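Local coordinates for dehydroascorbate reductase (PDB 5XFT), which probably reduces L-dehydroascorbate to L-ascorbate at the expense of two glutathiones, as a member of the DHAR family of the glutathione S-transferase superfamily, at residues D46-P49 and A50-E54; V200-T204 and E205-A209. One frame throughout, in Å; residues are numbered along the deposited sequence.

Both contacts lie where a loop runs into a helix of a glutathione S-transferase fold. Contact 1 comes first: residues 46-54 lead from strand 38-43 into helix 50-56 at the surface, its centre about 22 Å from the centre of the chain. Contact 2, residues 200-209, comes near the chain's end, between helix 195-199 and helix 204-212, its centre about 12 Å from the centre of the chain. The centres of contact 1 and contact 2 are about 23 Å apart, and they share no helix or strand. Contact 1 stays within the thioredoxin-like N-terminal domain, whereas in contact 2 Tyr202 OH is hydrogen-bonded to His25 ND1, tying the C-terminal loop to helix 22-33 of that domain.

Contact 1: D46-P49 and A50-E54; sequences DNKP and AWLLE
Pro49 lies against the indole of Trp51 where the loop after strand 38-43 turns into helix 50-56. Followed outward, the proline ring first meets the pyrrole part of the indole: its CB is 3.3 Å from Trp51 NE1 and 3.5 Å from Trp51 CD1. The next carbon, CG, sits above one face of the indole toward its rim, 3.7 Å from Trp51 CE2. That same CG also faces Leu52, whose CB is 4.0 Å away. The two side chains of Pro49 and Trp51 are inclined to one another, so the meeting is a tilted overlap of ring carbons. The indole bends back over the proline because Trp51 CG stands between its own backbone N and carbonyl carbon (chi1 64°). Tyr71 stacks on this indole and Tyr8 meets it edge-to-face.

The backbone closes the turn: Leu52 N donates to Pro49 O at 3.0 Å, with an N-H...O angle of 147°. The CB of Leu52, the buried residue here, points toward the loop, and its CD2 comes within 4.2 Å of Lys48 CD. Lys48, Pro49 and Leu52 all rest on Ile43 of strand 38-43, while the lysine's NZ goes on to a weak bond with Gly58 O. The contact is thus mainly apolar, with one backbone hydrogen bond, Leu52 N to Pro49 O, across it; proline, which has no N-H to satisfy, offers its carbonyl to Leu52 N and its ring carbons to the tryptophan.

Contact 2: V200-T204 and E205-A209; sequences VDYGT and EAIIA
Thr204 and Glu205 meet through two torsions: chi1 of 71° sets Thr204 OG1 between its backbone N and carbonyl carbon, and a bend at chi2 (71°) folds the glutamate back along the chain. The hydroxyl then donates to Glu205 OE1 at 2.8 Å, reaching it from above the carboxylate plane. The other carboxylate oxygen, Glu205 OE2, accepts from a water that also donates to Tyr202 O and accepts from Ala206 N at 2.9 Å, so one water joins the loop carbonyl to an amide of the first turn. With Thr204 replaced by an alanine, Glu205 OE1 would lose its hydroxyl donor, and the carboxylate is likely to turn more freely.

Ile207 CG1 meets the edge of the Tyr202 ring, near its plane, 3.5 Å from Tyr202 CE1, the two side chains crossing at about a right angle. Ala206 CB lies 4.1 Å from Tyr202 CB. Beyond the ring, Tyr202 OH bonds to His25 ND1 of helix 22-33, and Ile207 rests on His164 of helix 153-173.

Before the helix, Asp201 OD1 accepts from Gly203 N at 2.9 Å, on its anti side and 28° out of the carboxylate plane, while also bonded to Tyr163 OH. Inside the helix, Ile208 N donates to Thr204 O at 2.9 Å. Asp201 to Gly203 form an Asx turn just before helix 204-212, with Gly203 at the N-cap, its positive phi suited to glycine.

Contact 1: D46-P49 and A50-E54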
# COMPACT_ATOMS: atom_id res chain seq x y z
N ASP A 46 14.22 8.58 -11.41
CA ASP A 46 15.49 9.13 -11.87
C ASP A 46 15.31 10.23 -12.90
O ASP A 46 16.30 10.72 -13.45
CB ASP A 46 16.37 8.01 -12.46
CG ASP A 46 16.77 6.98 -11.42
OD1 ASP A 46 16.24 5.85 -11.46
OD2 ASP A 46 17.63 7.29 -10.57
N ASN A 47 14.07 10.66 -13.16
CA ASN A 47 13.80 11.66 -14.18
C ASN A 47 12.40 12.25 -14.01
O ASN A 47 11.56 12.14 -14.91
CB ASN A 47 13.95 11.05 -15.58
CG ASN A 47 14.37 12.07 -16.62
OD1 ASN A 47 15.56 12.35 -16.78
ND2 ASN A 47 13.40 12.62 -17.33
N LYS A 48 12.14 12.88 -12.87
CA LYS A 48 10.79 13.34 -12.57
C LYS A 48 10.52 14.65 -13.30
O LYS A 48 11.43 15.47 -13.47
CB LYS A 48 10.61 13.53 -11.07
CG LYS A 48 10.78 12.25 -10.27
CD LYS A 48 10.45 12.46 -8.80
CE LYS A 48 11.65 12.90 -8.00
NZ LYS A 48 11.49 12.44 -6.59
N PRO A 49 9.28 14.88 -13.74
CA PRO A 49 8.99 16.14 -14.44
C PRO A 49 8.97 17.31 -13.48
O PRO A 49 8.58 17.18 -12.31
CB PRO A 49 7.60 15.89 -15.04
CG PRO A 49 6.98 14.92 -14.11
CD PRO A 49 8.09 14.03 -13.62
N ALA A 50 9.39 18.46 -13.98
CA ALA A 50 9.51 19.64 -13.13
C ALA A 50 8.19 20.04 -12.50
O ALA A 50 8.17 20.55 -11.37
CB ALA A 50 10.08 20.81 -13.93
N TRP A 51 7.06 19.81 -13.18
CA TRP A 51 5.78 20.22 -12.62
C TRP A 51 5.42 19.41 -11.38
O TRP A 51 4.64 19.88 -10.54
CB TRP A 51 4.67 20.11 -13.67
CG TRP A 51 4.39 18.72 -14.15
CD1 TRP A 51 4.87 18.14 -15.30
CD2 TRP A 51 3.59 17.72 -13.50
NE1 TRP A 51 4.41 16.85 -15.39
CE2 TRP A 51 3.62 16.57 -14.31
CE3 TRP A 51 2.84 17.70 -12.32
CZ2 TRP A 51 2.94 15.40 -13.97
CZ3 TRP A 51 2.16 16.53 -11.98
CH2 TRP A 51 2.22 15.40 -12.81
N LEU A 52 5.98 18.21 -11.25
CA LEU A 52 5.63 17.37 -10.10
C LEU A 52 6.24 17.91 -8.81
O LEU A 52 5.70 17.66 -7.72
CB LEU A 52 6.09 15.94 -10.37
CG LEU A 52 5.69 14.89 -9.35
CD1 LEU A 52 4.22 14.57 -9.48
CD2 LEU A 52 6.53 13.66 -9.55
N LEU A 53 7.34 18.67 -8.91
CA LEU A 53 7.88 19.38 -7.76
C LEU A 53 6.87 20.38 -7.21
O LEU A 53 6.64 20.44 -5.99
CB LEU A 53 9.18 20.08 -8.15
CG LEU A 53 9.88 20.87 -7.05
CD1 LEU A 53 10.53 19.91 -6.04
CD2 LEU A 53 10.90 21.84 -7.63
N GLU A 54 6.21 21.15 -8.09
CA GLU A 54 5.19 22.09 -7.64
C GLU A 54 3.93 21.37 -7.18
O GLU A 54 3.30 21.77 -6.19
CB GLU A 54 4.85 23.09 -8.74
CG GLU A 54 3.61 23.94 -8.45
CD GLU A 54 3.71 24.71 -7.13
OE1 GLU A 54 4.74 25.38 -6.90
OE2 GLU A 54 2.76 24.66 -6.32

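Contact 2: V200-T204 and E205-A209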
# COMPACT_ATOMS: atom_id res chain seq x y z
N VAL A 200 -2.90 -4.97 -9.80
CA VAL A 200 -1.89 -3.96 -9.52
C VAL A 200 -0.77 -4.54 -8.67
O VAL A 200 -0.14 -3.82 -7.89
CB VAL A 200 -2.54 -2.74 -8.84
CG1 VAL A 200 -3.47 -2.02 -9.82
CG2 VAL A 200 -3.33 -3.16 -7.61
N ASP A 201 -0.50 -5.84 -8.83
CA ASP A 201 0.62 -6.48 -8.15
C ASP A 201 1.90 -6.21 -8.93
O ASP A 201 2.06 -6.69 -10.06
CB ASP A 201 0.37 -7.98 -8.01
CG ASP A 201 1.37 -8.66 -7.07
OD1 ASP A 201 2.46 -8.11 -6.83
OD2 ASP A 201 1.05 -9.77 -6.58
N TYR A 202 2.81 -5.44 -8.33
CA TYR A 202 4.08 -5.13 -8.99
C TYR A 202 5.12 -6.22 -8.82
O TYR A 202 6.09 -6.26 -9.59
CB TYR A 202 4.63 -3.79 -8.47
CG TYR A 202 4.32 -3.52 -7.02
CD1 TYR A 202 5.12 -4.04 -6.01
CD2 TYR A 202 3.23 -2.73 -6.65
CE1 TYR A 202 4.84 -3.80 -4.68
CE2 TYR A 202 2.95 -2.47 -5.32
CZ TYR A 202 3.76 -3.01 -4.34
OH TYR A 202 3.49 -2.77 -3.01
N GLY A 203 4.97 -7.11 -7.83
CA GLY A 203 5.87 -8.24 -7.69
C GLY A 203 6.96 -8.01 -6.66
O GLY A 203 7.25 -6.88 -6.24
N THR A 204 7.61 -9.11 -6.26
CA THR A 204 8.55 -9.06 -5.15
C THR A 204 9.89 -8.46 -5.55
O THR A 204 10.55 -7.82 -4.72
CB THR A 204 8.76 -10.45 -4.55
OG1 THR A 204 9.52 -11.26 -5.45
CG2 THR A 204 7.42 -11.13 -4.26
N GLU A 205 10.32 -8.65 -6.80
CA GLU A 205 11.58 -8.05 -7.21
C GLU A 205 11.47 -6.54 -7.25
O GLU A 205 12.44 -5.84 -6.96
CB GLU A 205 12.04 -8.56 -8.58
CG GLU A 205 11.86 -10.05 -8.85
CD GLU A 205 10.40 -10.45 -9.03
OE1 GLU A 205 9.92 -11.25 -8.20
OE2 GLU A 205 9.75 -9.98 -9.98
N ALA A 206 10.31 -6.02 -7.66
CA ALA A 206 10.11 -4.58 -7.59
C ALA A 206 10.32 -4.08 -6.16
O ALA A 206 10.97 -3.05 -5.95
CB ALA A 206 8.72 -4.21 -8.10
N ILE A 207 9.80 -4.81 -5.18
CA ILE A 207 10.00 -4.44 -3.78
C ILE A 207 11.49 -4.50 -3.41
O ILE A 207 12.04 -3.57 -2.81
CB ILE A 207 9.17 -5.36 -2.86
CG1 ILE A 207 7.70 -5.35 -3.29
CG2 ILE A 207 9.33 -4.94 -1.41
CD1 ILE A 207 6.82 -6.33 -2.51
N ILE A 208 12.15 -5.61 -3.77
CA ILE A 208 13.56 -5.79 -3.44
C ILE A 208 14.39 -4.68 -4.06
O ILE A 208 15.22 -4.05 -3.39
CB ILE A 208 14.05 -7.18 -3.89
CG1 ILE A 208 13.22 -8.29 -3.26
CG2 ILE A 208 15.52 -7.35 -3.56
CD1 ILE A 208 12.96 -8.09 -1.79
N ALA A 209 14.19 -4.41 -5.35
CA ALA A 209 14.93 -3.36 -6.04
C ALA A 209 14.64 -2.00 -5.43
O ALA A 209 15.54 -1.17 -5.30
CB ALA A 209 14.59 -3.37 -7.53
O HOH W 1 8.71 -7.39 -9.67